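Local coordinates for protein imidazoleglycerol-phosphate dehydratase (Staphylococcus aureus subsp. aureus, PDB 2AE8) that catalyses the manganese-dependent dehydration of imidazoleglycerol phosphate to imidazole-acetol phosphate, the sixth step of L-histidine biosynthesis, at residues Thr68-His73 against Arg199-Ala204; Ile99-Leu104 against Glu162-Ala167; Leu106-Asp111 against Ile203-Thr208; Thr120-Ile123 against Thr128-Arg131; Ala167-Ala172 against Lys195-Ala200. All blocks are in the same frame, centred on the assembly; numbering follows the deposited sequence. Where two conformers were deposited one is given.

Contact 1. Residues Thr68-His73 against Arg199-Ala204; sequences TLFTFH and RALGIA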
# COMPACT_ATOMS: atom_id res chain seq x y z
N THR B 68 6.93 -50.22 5.93
CA THR B 68 7.09 -51.24 4.89
C THR B 68 7.80 -50.63 3.68
O THR B 68 8.69 -51.25 3.09
CB THR B 68 5.72 -51.87 4.50
OG1 THR B 68 5.20 -52.57 5.65
CG2 THR B 68 5.85 -52.85 3.32
N LEU B 69 7.45 -49.39 3.34
CA LEU B 69 8.13 -48.66 2.27
C LEU B 69 9.60 -48.41 2.58
O LEU B 69 10.49 -48.58 1.73
CB LEU B 69 7.40 -47.32 2.00
CG LEU B 69 6.16 -47.43 1.12
CD1 LEU B 69 5.28 -46.20 1.31
CD2 LEU B 69 6.53 -47.60 -0.38
N PHE B 70 9.86 -48.00 3.82
CA PHE B 70 11.22 -47.80 4.31
C PHE B 70 12.06 -49.07 4.09
O PHE B 70 13.17 -49.02 3.54
CB PHE B 70 11.19 -47.41 5.79
CG PHE B 70 12.54 -47.42 6.46
CD1 PHE B 70 13.36 -46.29 6.43
CD2 PHE B 70 12.99 -48.56 7.14
CE1 PHE B 70 14.62 -46.29 7.05
CE2 PHE B 70 14.25 -48.58 7.75
CZ PHE B 70 15.07 -47.45 7.71
N THR B 71 11.52 -50.22 4.50
CA THR B 71 12.30 -51.46 4.37
C THR B 71 12.67 -51.74 2.94
O THR B 71 13.84 -52.00 2.65
CB THR B 71 11.62 -52.69 5.02
OG1 THR B 71 10.37 -52.97 4.38
CG2 THR B 71 11.39 -52.44 6.47
N PHE B 72 11.70 -51.63 2.03
CA PHE B 72 11.95 -51.91 0.61
C PHE B 72 12.95 -50.95 -0.01
O PHE B 72 13.85 -51.35 -0.76
CB PHE B 72 10.63 -51.87 -0.19
CG PHE B 72 10.79 -52.23 -1.64
CD1 PHE B 72 10.62 -53.54 -2.07
CD2 PHE B 72 11.13 -51.25 -2.58
CE1 PHE B 72 10.77 -53.88 -3.42
CE2 PHE B 72 11.30 -51.57 -3.93
CZ PHE B 72 11.11 -52.89 -4.35
N HIS B 73 12.80 -49.66 0.28
CA HIS B 73 13.63 -48.64 -0.38
C HIS B 73 15.00 -48.42 0.23
O HIS B 73 15.88 -47.92 -0.46
CB HIS B 73 12.86 -47.32 -0.51
CG HIS B 73 11.73 -47.40 -1.48
ND1 HIS B 73 11.91 -47.27 -2.83
CD2 HIS B 73 10.42 -47.67 -1.30
CE1 HIS B 73 10.76 -47.42 -3.45
NE2 HIS B 73 9.83 -47.66 -2.54
N ARG B 199 15.64 -44.24 0.34
CA ARG B 199 16.55 -44.44 -0.75
C ARG B 199 17.86 -43.70 -0.52
O ARG B 199 18.92 -44.27 -0.72
CB ARG B 199 15.93 -44.02 -2.08
CG ARG B 199 14.87 -44.96 -2.58
CD ARG B 199 14.95 -45.08 -4.08
NE ARG B 199 14.57 -46.43 -4.49
CZ ARG B 199 15.12 -47.10 -5.50
NH1 ARG B 199 16.09 -46.56 -6.24
NH2 ARG B 199 14.69 -48.31 -5.77
N ALA B 200 17.77 -42.45 -0.09
CA ALA B 200 18.96 -41.65 0.23
C ALA B 200 19.79 -42.31 1.33
O ALA B 200 21.02 -42.34 1.24
CB ALA B 200 18.55 -40.22 0.67
N LEU B 201 19.11 -42.78 2.37
CA LEU B 201 19.78 -43.52 3.44
C LEU B 201 20.46 -44.77 2.90
O LEU B 201 21.64 -44.98 3.14
CB LEU B 201 18.81 -43.88 4.58
CG LEU B 201 19.43 -44.68 5.74
CD1 LEU B 201 20.50 -43.89 6.49
CD2 LEU B 201 18.37 -45.20 6.69
N GLY B 202 19.70 -45.59 2.16
CA GLY B 202 20.26 -46.77 1.50
C GLY B 202 21.54 -46.44 0.75
O GLY B 202 22.56 -47.11 0.94
N ILE B 203 21.48 -45.41 -0.10
CA ILE B 203 22.65 -44.99 -0.89
C ILE B 203 23.83 -44.66 0.01
O ILE B 203 24.95 -45.11 -0.25
CB ILE B 203 22.34 -43.75 -1.79
CG1 ILE B 203 21.51 -44.16 -3.02
CG2 ILE B 203 23.64 -43.02 -2.22
CD1 ILE B 203 20.66 -42.99 -3.62
N ALA B 204 23.58 -43.87 1.05
CA ALA B 204 24.62 -43.45 1.99
C ALA B 204 25.26 -44.62 2.75
O ALA B 204 26.44 -44.58 3.07
CB ALA B 204 24.05 -42.43 2.96

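Contact 2. Residues Ile99-Leu104 against Glu162-Ala167; sequences IVIGQL and EEFFRA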
# COMPACT_ATOMS: atom_id res chain seq x y z
N ILE B 99 12.74 -43.35 17.68
CA ILE B 99 13.90 -43.29 18.56
C ILE B 99 14.73 -44.62 18.48
O ILE B 99 15.96 -44.60 18.31
CB ILE B 99 13.47 -43.02 20.01
CG1 ILE B 99 13.05 -41.55 20.20
CG2 ILE B 99 14.58 -43.42 21.01
CD1 ILE B 99 12.37 -41.27 21.56
N VAL B 100 14.04 -45.75 18.57
CA VAL B 100 14.69 -47.07 18.54
C VAL B 100 15.34 -47.35 17.20
O VAL B 100 16.48 -47.82 17.15
CB VAL B 100 13.72 -48.19 18.92
CG1 VAL B 100 14.36 -49.60 18.70
CG2 VAL B 100 13.28 -48.03 20.37
N ILE B 101 14.63 -47.05 16.11
CA ILE B 101 15.19 -47.19 14.78
C ILE B 101 16.44 -46.32 14.63
O ILE B 101 17.44 -46.78 14.10
CB ILE B 101 14.17 -46.90 13.65
CG1 ILE B 101 13.09 -47.99 13.64
CG2 ILE B 101 14.85 -46.85 12.30
CD1 ILE B 101 11.95 -47.74 12.67
N GLY B 102 16.39 -45.08 15.12
CA GLY B 102 17.57 -44.21 15.06
C GLY B 102 18.75 -44.80 15.83
O GLY B 102 19.88 -44.79 15.34
N GLN B 103 18.48 -45.31 17.03
CA GLN B 103 19.50 -45.90 17.90
C GLN B 103 20.12 -47.16 17.28
O GLN B 103 21.34 -47.34 17.31
CB GLN B 103 18.91 -46.23 19.28
CG GLN B 103 18.74 -45.00 20.18
CD GLN B 103 17.94 -45.29 21.45
OE1 GLN B 103 17.25 -46.31 21.56
NE2 GLN B 103 18.00 -44.38 22.39
N LEU B 104 19.28 -48.00 16.69
CA LEU B 104 19.78 -49.21 16.02
C LEU B 104 20.57 -48.86 14.77
O LEU B 104 21.61 -49.48 14.48
CB LEU B 104 18.62 -50.16 15.69
CG LEU B 104 17.91 -50.72 16.92
CD1 LEU B 104 16.69 -51.52 16.47
CD2 LEU B 104 18.86 -51.57 17.82
N GLU B 162 6.88 -35.44 10.93
CA GLU B 162 8.10 -34.73 11.35
C GLU B 162 8.63 -35.30 12.68
O GLU B 162 9.84 -35.42 12.87
CB GLU B 162 7.83 -33.24 11.49
CG GLU B 162 9.07 -32.41 11.81
CD GLU B 162 8.75 -30.91 11.86
OE1 GLU B 162 7.55 -30.55 11.74
OE2 GLU B 162 9.69 -30.11 12.05
N GLU B 163 7.74 -35.62 13.61
CA GLU B 163 8.18 -36.24 14.88
C GLU B 163 8.95 -37.55 14.66
O GLU B 163 9.92 -37.81 15.37
CB GLU B 163 7.00 -36.47 15.82
CG GLU B 163 6.24 -35.17 16.11
CD GLU B 163 7.17 -34.02 16.53
OE1 GLU B 163 7.28 -33.01 15.78
OE2 GLU B 163 7.81 -34.15 17.59
N PHE B 164 8.52 -38.34 13.69
CA PHE B 164 9.17 -39.63 13.38
C PHE B 164 10.56 -39.39 12.83
O PHE B 164 11.54 -39.98 13.30
CB PHE B 164 8.35 -40.44 12.37
CG PHE B 164 9.04 -41.72 11.97
CD1 PHE B 164 9.02 -42.83 12.82
CD2 PHE B 164 9.71 -41.81 10.76
CE1 PHE B 164 9.67 -44.02 12.47
CE2 PHE B 164 10.37 -43.00 10.40
CZ PHE B 164 10.35 -44.11 11.26
N PHE B 165 10.66 -38.50 11.84
CA PHE B 165 11.94 -38.19 11.23
C PHE B 165 12.96 -37.53 12.14
O PHE B 165 14.15 -37.83 12.06
CB PHE B 165 11.77 -37.47 9.88
CG PHE B 165 11.31 -38.39 8.79
CD1 PHE B 165 12.15 -39.40 8.32
CD2 PHE B 165 10.02 -38.31 8.29
CE1 PHE B 165 11.71 -40.29 7.34
CE2 PHE B 165 9.58 -39.19 7.29
CZ PHE B 165 10.43 -40.18 6.82
N ARG B 166 12.47 -36.66 13.02
CA ARG B 166 13.29 -36.06 14.08
C ARG B 166 13.87 -37.13 15.01
O ARG B 166 15.05 -37.08 15.33
CB ARG B 166 12.48 -35.02 14.87
CG ARG B 166 13.25 -34.34 16.00
CD ARG B 166 13.16 -32.81 15.97
NE ARG B 166 11.84 -32.29 16.31
CZ ARG B 166 11.10 -31.50 15.53
NH1 ARG B 166 9.92 -31.08 15.95
NH2 ARG B 166 11.55 -31.10 14.34
N ALA B 167 13.04 -38.08 15.42
CA ALA B 167 13.47 -39.17 16.32
C ALA B 167 14.53 -40.06 15.65
O ALA B 167 15.56 -40.36 16.25
CB ALA B 167 12.26 -40.01 16.78

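Contact 3. Residues Leu106-Asp111 against Ile203-Thr208; sequences LEMIKD and IALTAT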
# COMPACT_ATOMS: atom_id res chain seq x y z
N LEU B 106 22.37 -46.20 14.43
CA LEU B 106 23.67 -45.73 14.91
C LEU B 106 24.58 -46.93 15.19
O LEU B 106 25.73 -46.96 14.77
CB LEU B 106 23.53 -44.84 16.14
CG LEU B 106 24.85 -44.28 16.71
CD1 LEU B 106 25.70 -43.55 15.65
CD2 LEU B 106 24.60 -43.38 17.90
N GLU B 107 24.03 -47.95 15.86
CA GLU B 107 24.79 -49.19 16.10
C GLU B 107 25.30 -49.79 14.80
O GLU B 107 26.48 -50.09 14.68
CB GLU B 107 23.97 -50.20 16.90
CG GLU B 107 23.78 -49.75 18.35
CD GLU B 107 25.04 -49.09 18.92
OE1 GLU B 107 26.13 -49.72 18.87
OE2 GLU B 107 24.94 -47.94 19.42
N MSE B 108 24.42 -49.88 13.81
CA MSE B 108 24.79 -50.35 12.47
C MSE B 108 25.88 -49.51 11.80
O MSE B 108 26.81 -50.05 11.15
CB MSE B 108 23.55 -50.39 11.57
CG MSE B 108 23.86 -50.82 10.16
SE MSE B 108 22.30 -50.80 9.03
CE MSE B 108 21.12 -51.98 10.08
N ILE B 109 25.76 -48.19 11.93
CA ILE B 109 26.71 -47.26 11.34
C ILE B 109 28.09 -47.37 12.01
O ILE B 109 29.12 -47.40 11.33
CB ILE B 109 26.18 -45.79 11.39
CG1 ILE B 109 25.09 -45.60 10.34
CG2 ILE B 109 27.30 -44.82 11.15
CD1 ILE B 109 24.11 -44.44 10.60
N LYS B 110 28.09 -47.44 13.33
CA LYS B 110 29.31 -47.63 14.11
C LYS B 110 30.12 -48.83 13.62
O LYS B 110 31.34 -48.71 13.44
CB LYS B 110 28.99 -47.75 15.61
CG LYS B 110 28.63 -46.40 16.22
CD LYS B 110 28.42 -46.46 17.72
CE LYS B 110 28.52 -45.06 18.30
NZ LYS B 110 27.80 -44.90 19.61
N ASP B 111 29.45 -49.95 13.34
CA ASP B 111 30.13 -51.17 12.89
C ASP B 111 30.61 -51.15 11.44
O ASP B 111 31.58 -51.82 11.11
CB ASP B 111 29.27 -52.41 13.16
CG ASP B 111 29.11 -52.69 14.64
OD1 ASP B 111 30.04 -52.43 15.43
OD2 ASP B 111 28.03 -53.18 15.03
N ILE B 203 21.48 -45.41 -0.10
CA ILE B 203 22.65 -44.99 -0.89
C ILE B 203 23.83 -44.66 0.01
O ILE B 203 24.95 -45.11 -0.25
CB ILE B 203 22.34 -43.75 -1.79
CG1 ILE B 203 21.51 -44.16 -3.02
CG2 ILE B 203 23.64 -43.02 -2.22
CD1 ILE B 203 20.66 -42.99 -3.62
N ALA B 204 23.58 -43.87 1.05
CA ALA B 204 24.62 -43.45 1.99
C ALA B 204 25.26 -44.62 2.75
O ALA B 204 26.44 -44.58 3.07
CB ALA B 204 24.05 -42.43 2.96
N LEU B 205 24.46 -45.64 3.06
CA LEU B 205 24.95 -46.82 3.80
C LEU B 205 25.72 -47.81 2.92
O LEU B 205 26.29 -48.77 3.43
CB LEU B 205 23.78 -47.56 4.47
CG LEU B 205 23.08 -46.93 5.67
CD1 LEU B 205 21.81 -47.67 5.94
CD2 LEU B 205 23.96 -46.92 6.91
N THR B 206 25.74 -47.57 1.61
CA THR B 206 26.42 -48.48 0.68
C THR B 206 27.92 -48.60 1.00
O THR B 206 28.63 -47.59 1.06
CB THR B 206 26.19 -48.04 -0.77
OG1 THR B 206 24.79 -48.13 -1.06
CG2 THR B 206 26.95 -48.93 -1.76
N ALA B 207 28.37 -49.84 1.20
CA ALA B 207 29.76 -50.14 1.54
C ALA B 207 30.74 -49.63 0.48
O ALA B 207 30.45 -49.68 -0.71
CB ALA B 207 29.95 -51.65 1.77
N THR B 208 31.89 -49.15 0.93
CA THR B 208 32.89 -48.61 0.02
C THR B 208 34.19 -49.43 0.02
O THR B 208 34.76 -49.74 -1.03
CB THR B 208 33.16 -47.12 0.32
OG1 THR B 208 33.53 -46.43 -0.87
CG2 THR B 208 34.24 -46.93 1.36

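Contact 4. Residues Thr120-Ile123 against Thr128-Arg131; sequences TMYI and TLAR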
# COMPACT_ATOMS: atom_id res chain seq x y z
N THR B 120 21.45 -38.57 -1.86
CA THR B 120 20.37 -37.65 -2.25
C THR B 120 19.37 -38.38 -3.15
O THR B 120 19.76 -39.05 -4.11
CB THR B 120 20.94 -36.42 -2.99
OG1 THR B 120 21.72 -35.64 -2.08
CG2 THR B 120 19.83 -35.52 -3.55
N MSE B 121 18.07 -38.24 -2.86
CA MSE B 121 17.04 -38.82 -3.71
C MSE B 121 15.87 -37.85 -3.98
O MSE B 121 15.35 -37.23 -3.05
CB MSE B 121 16.49 -40.11 -3.09
CG MSE B 121 15.54 -40.87 -3.99
SE MSE B 121 16.58 -41.76 -5.41
CE MSE B 121 15.20 -42.15 -6.60
N TYR B 122 15.47 -37.75 -5.24
CA TYR B 122 14.24 -37.08 -5.61
C TYR B 122 13.19 -38.16 -5.88
O TYR B 122 13.47 -39.15 -6.58
CB TYR B 122 14.45 -36.24 -6.88
CG TYR B 122 15.06 -34.87 -6.65
CD1 TYR B 122 16.44 -34.71 -6.58
CD2 TYR B 122 14.26 -33.74 -6.53
CE1 TYR B 122 17.02 -33.45 -6.39
CE2 TYR B 122 14.83 -32.49 -6.34
CZ TYR B 122 16.19 -32.35 -6.28
OH TYR B 122 16.73 -31.10 -6.09
N ILE B 123 12.01 -38.00 -5.29
CA ILE B 123 10.90 -38.90 -5.59
C ILE B 123 9.64 -38.10 -5.98
O ILE B 123 9.16 -37.29 -5.18
CB ILE B 123 10.54 -39.81 -4.40
CG1 ILE B 123 11.69 -40.78 -4.06
CG2 ILE B 123 9.19 -40.57 -4.68
CD1 ILE B 123 11.84 -41.93 -5.03
N THR B 128 3.23 -34.46 -6.45
CA THR B 128 4.21 -34.19 -5.40
C THR B 128 5.61 -34.46 -5.90
O THR B 128 5.83 -35.38 -6.70
CB THR B 128 3.94 -35.08 -4.18
OG1 THR B 128 2.76 -34.62 -3.52
CG2 THR B 128 5.11 -35.05 -3.17
N LEU B 129 6.57 -33.67 -5.43
CA LEU B 129 7.99 -33.97 -5.62
C LEU B 129 8.71 -33.73 -4.29
O LEU B 129 8.58 -32.64 -3.72
CB LEU B 129 8.60 -33.11 -6.73
CG LEU B 129 10.10 -33.30 -7.01
CD1 LEU B 129 10.40 -34.69 -7.63
CD2 LEU B 129 10.59 -32.20 -7.91
N ALA B 130 9.43 -34.73 -3.79
CA ALA B 130 10.24 -34.54 -2.60
C ALA B 130 11.72 -34.79 -2.87
O ALA B 130 12.08 -35.63 -3.73
CB ALA B 130 9.75 -35.41 -1.45
N ARG B 131 12.56 -34.05 -2.15
CA ARG B 131 14.00 -34.29 -2.16
C ARG B 131 14.45 -34.54 -0.73
O ARG B 131 14.11 -33.78 0.18
CB ARG B 131 14.79 -33.10 -2.72
CG ARG B 131 16.32 -33.26 -2.56
CD ARG B 131 17.08 -31.99 -2.93
NE ARG B 131 16.78 -30.90 -2.01
CZ ARG B 131 16.34 -29.70 -2.39
NH1 ARG B 131 16.16 -29.44 -3.69
NH2 ARG B 131 16.09 -28.77 -1.48

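Contact 5. Residues Ala167-Ala172 against Lys195-Ala200; sequences AVVINA and KAFSRA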
# COMPACT_ATOMS: atom_id res chain seq x y z
N ALA B 167 13.04 -38.08 15.42
CA ALA B 167 13.47 -39.17 16.32
C ALA B 167 14.53 -40.06 15.65
O ALA B 167 15.56 -40.36 16.25
CB ALA B 167 12.26 -40.01 16.78
N VAL B 168 14.29 -40.44 14.40
CA VAL B 168 15.23 -41.28 13.65
C VAL B 168 16.57 -40.58 13.38
O VAL B 168 17.64 -41.11 13.65
CB VAL B 168 14.63 -41.75 12.31
CG1 VAL B 168 15.69 -42.41 11.43
CG2 VAL B 168 13.42 -42.67 12.53
N VAL B 169 16.50 -39.40 12.79
CA VAL B 169 17.68 -38.68 12.33
C VAL B 169 18.59 -38.28 13.48
O VAL B 169 19.82 -38.41 13.40
CB VAL B 169 17.24 -37.40 11.52
CG1 VAL B 169 18.37 -36.35 11.45
CG2 VAL B 169 16.76 -37.81 10.13
N ILE B 170 17.99 -37.81 14.55
CA ILE B 170 18.77 -37.30 15.67
C ILE B 170 19.46 -38.47 16.41
O ILE B 170 20.64 -38.38 16.76
CB ILE B 170 17.91 -36.44 16.64
CG1 ILE B 170 17.38 -35.15 15.91
CG2 ILE B 170 18.66 -36.10 17.90
CD1 ILE B 170 18.48 -34.21 15.38
N ASN B 171 18.73 -39.55 16.61
CA ASN B 171 19.28 -40.70 17.35
C ASN B 171 20.24 -41.55 16.52
O ASN B 171 21.15 -42.17 17.07
CB ASN B 171 18.16 -41.51 17.99
CG ASN B 171 17.53 -40.77 19.11
OD1 ASN B 171 18.12 -40.65 20.19
ND2 ASN B 171 16.36 -40.18 18.86
N ALA B 172 20.04 -41.55 15.20
CA ALA B 172 21.01 -42.12 14.28
C ALA B 172 22.24 -41.24 14.02
O ALA B 172 23.20 -41.68 13.36
CB ALA B 172 20.33 -42.50 12.96
N LYS B 195 9.80 -42.51 0.82
CA LYS B 195 10.55 -43.14 -0.26
C LYS B 195 11.93 -42.49 -0.46
O LYS B 195 12.95 -43.18 -0.54
CB LYS B 195 9.77 -43.15 -1.58
CG LYS B 195 8.55 -44.13 -1.62
CD LYS B 195 7.85 -44.18 -3.01
CE LYS B 195 8.83 -44.56 -4.16
NZ LYS B 195 8.10 -44.86 -5.45
N ALA B 196 11.96 -41.16 -0.53
CA ALA B 196 13.20 -40.44 -0.75
C ALA B 196 14.18 -40.60 0.41
O ALA B 196 15.35 -40.79 0.17
CB ALA B 196 12.92 -38.96 -1.02
N PHE B 197 13.71 -40.48 1.64
CA PHE B 197 14.60 -40.65 2.78
C PHE B 197 15.23 -42.05 2.79
O PHE B 197 16.44 -42.19 2.99
CB PHE B 197 13.87 -40.44 4.11
CG PHE B 197 14.72 -40.77 5.32
CD1 PHE B 197 15.65 -39.85 5.79
CD2 PHE B 197 14.61 -42.02 5.96
CE1 PHE B 197 16.45 -40.14 6.90
CE2 PHE B 197 15.41 -42.33 7.05
CZ PHE B 197 16.33 -41.38 7.53
N SER B 198 14.40 -43.08 2.59
CA SER B 198 14.84 -44.48 2.61
C SER B 198 15.90 -44.71 1.56
O SER B 198 16.92 -45.33 1.83
CB SER B 198 13.67 -45.41 2.31
OG SER B 198 12.62 -45.18 3.20
N ARG B 199 15.64 -44.24 0.34
CA ARG B 199 16.55 -44.44 -0.75
C ARG B 199 17.86 -43.70 -0.52
O ARG B 199 18.92 -44.27 -0.72
CB ARG B 199 15.93 -44.02 -2.08
CG ARG B 199 14.87 -44.96 -2.58
CD ARG B 199 14.95 -45.08 -4.08
NE ARG B 199 14.57 -46.43 -4.49
CZ ARG B 199 15.12 -47.10 -5.50
NH1 ARG B 199 16.09 -46.56 -6.24
NH2 ARG B 199 14.69 -48.31 -5.77
N ALA B 200 17.77 -42.45 -0.09
CA ALA B 200 18.96 -41.65 0.23
C ALA B 200 19.79 -42.31 1.33
O ALA B 200 21.02 -42.34 1.24
CB ALA B 200 18.55 -40.22 0.67

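Contact 1. Residues Thr68-His73 against Arg199-Ala204
His73 and Arg199 join helix 61-74 to helix 186-205 in a partly buried helix-helix contact with a polar end and an apolar end. At the polar end Arg199 NE donates a hydrogen bond to His73 ND1 at 3.2 Å, with an N-H...N angle of 162°. The donor lies in the imidazole plane and the acceptor lies in the guanidinium plane, yet the two planes are turned 64° apart, so the groups meet edge to edge with a twist. Arg199 reaches this position through bends at chi2 and chi3, and its CG rests 3.7 Å from His73 CB. Phe72 CD2 lies over the centre of one imidazole face, 3.8 Å above it. The enzyme is a beta-alpha-beta sandwich built by duplication of a half-domain, and two of its helices are joined here. The apolar end of the contact lies deeper, where Phe70 CE1 meets Leu201 CD2 at 3.9 Å. The Phe70 side chain gets there with CG anti to its backbone N (chi1 170°). A weaker CA-H...O contact runs from Arg199 CA to His73 O. By similarity, Phe70 and His73 belong to a substrate-binding segment. Tyr118 of the second subunit packs against both His73 and Arg199.

Contact 2. Residues Ile99-Leu104 against Glu162-Ala167
With chi1 of -75°, Ile99 carries CG1 beside its own backbone N, and from there CG1 lies 3.8 Å from the CB of Ala167. Ala167 CB also lies 3.5 Å from Ile99 N. The Ala167 methyl group lets the backbones come close here, the CA atoms of Ile99 and Ala167 being 4.7 Å apart. Gly102, one turn further along, faces the Ala167 carbonyl without a side chain between them. At the other end longer side chains bridge the gap: a chi1 of 176° stretches the Phe164 ring away from its own backbone N, and the extended branch of Ile101 brings CD1 to 4.2 Å from Phe164 CZ. The methyl group arrives at the edge of the ring, close to its plane. Helices 90-111 and 159-171 meet in the buried interior of the beta-alpha-beta sandwich, with no hydrogen bond passing between the segments. Glu163, on the same helix turn as Phe164, is a ligand of the second manganese ion. It touches His91 of its own chain and His188 of the third subunit, consistent with a metal site shared between subunits. Phe164 also packs on Thr94, while Phe165 meets Phe197 edge to face.

Contact 3. Residues Leu106-Asp111 against Ile203-Thr208
Ile109 and Leu205 are the residues of closest backbone approach, their CA atoms 7.8 Å apart, so helix 90-111 and the C-terminal part of helix 186-205 are bridged here by side chains alone. Leu205 is the common partner. Its CG lies beside the backbone N and anti to the carbonyl carbon (chi1 -71°), and the side chain points at the opposing helix with its two methyl groups meeting different partners. CD2 meets Ile109 CG1 at 3.8 Å, the closer of the two contacts, and the Ile109 and Leu205 side chains cross at about a right angle. CD1 of Leu205 faces the selenium of Met108, a selenomethionine, at 4.4 Å. The Met108 chain is extended through chi1 (178°) and chi2 (-178°), which carries SE across to the leucine; chi3 turns only the terminal CE. No hydrogen bond links the two segments, and the three touching side chains form a small apolar cluster. Ile136 packs against both Ile109 and Leu205, while Met108 also touches Tyr32. Polar links lie at the margins: Lys112 NZ bonds to Leu205 O, and the backbone of Thr206 pairs with Val116. This is plain apolar helix-to-helix packing within the beta-alpha-beta sandwich, joining the end of helix 90-111 to the end of helix 186-205, with its centre about 15 Å from the centre of the chain.

Contact 4. Residues Thr120-Ile123 against Thr128-Arg131
Arg131 NH1 donates a hydrogen bond to Tyr122 OH, 3.0 Å long with an N-H...O angle of 163°, and the hydroxyl lies in the guanidinium plane. The strongest polar partner of that oxygen is the Tyr122 hydroxyl of the fifth subunit, and it also bonds to that of the second, so three tyrosines gather, consistent with a threefold axis. Arg131 NH2 forms a salt bridge with Asp179, which holds the guanidinium from another direction. Between the strands, Ile123 and Ala130 form an antiparallel hydrogen-bonded pair: Ile123 N donates to Ala130 O at 2.8 Å, and Ala130 N donates back to Ile123 O at 2.9 Å. Tyr122 and Arg131 are the adjacent non-hydrogen-bonded pair, and their side chains run alongside each other in the same direction. Arg131 CB sits over one face of the Tyr122 ring, a CH-pi contact of 3.9 Å to the centroid, and the bend at chi3 (65°) swings the guanidinium round to the hydroxyl, its plane 82° from that of the ring. Leu129 CD1 touches the ring edge 4.1 Å from Tyr122 CD2. The segments belong to the hairpin of strands 118-125 and 128-135, with strand 175-182 flanking the latter in the four-stranded sheet; helix 186-205 packs on the face bearing Met121 and Thr128.

Contact 5. Residues Ala167-Ala172 against Lys195-Ala200
Phe197 is the tight point of this contact, since its ring end wedges against two valines of helix 159-171. Phe197 CZ lies 4.1 Å from Val168 CG1, and Phe197 CE1 lies 4.0 Å from Val169 CG2. Both methyl groups meet the ring obliquely. A chi1 of 173° swings the Phe197 ring out from its backbone N, spanning segments whose nearest CA atoms, those of Val169 and Phe197, are 10.2 Å apart. Away from this wedge the two segments do not touch, and other elements fill in: Phe70 of helix 61-74 and Val132 and Val134 of strand 128-135 pack on Phe197. The far sides of the helices carry polar groups buried against neighbouring subunits. Asn171 ND2 turns back to Ala167 O, a 2.7 Å hydrogen bond on a carbonyl lone pair, while Asn171 OD1 accepts from Arg173 of the fourth subunit. Lys195 NZ bonds to Tyr118 OH of the second subunit. Arg199, whose NE bonds to His73, is the partly exposed one. Across the segments themselves the chemistry is wholly apolar, with no hydrogen bond to fix direction; helices 159-171 and 186-205 of the beta-alpha-beta sandwich are thus held here by shape and hydrophobic burial.

Contacts 2, 3, 4 and 5 are buried, although 3 and 4 lie about 14 to 15 Å from the centre of the chain; contact 1, nearer the centre, is only partly buried. Helix 186-205 serves three of the five: contact 5 and contact 1 share Arg199 and Ala200, and contact 1 and contact 3 share Ile203 and Ala204. Helix 90-111 links contacts 2 and 3, and helix 159-171 links contacts 2 and 5. The inner helix contacts 2 and 5 rely on apolar side chains, as does contact 3 further out; contact 1 adds a side-chain hydrogen bond near the second subunit. Contact 4 differs most, with backbone strand pairing and an arginine-tyrosine pair whose hydroxyl bonds to other subunits.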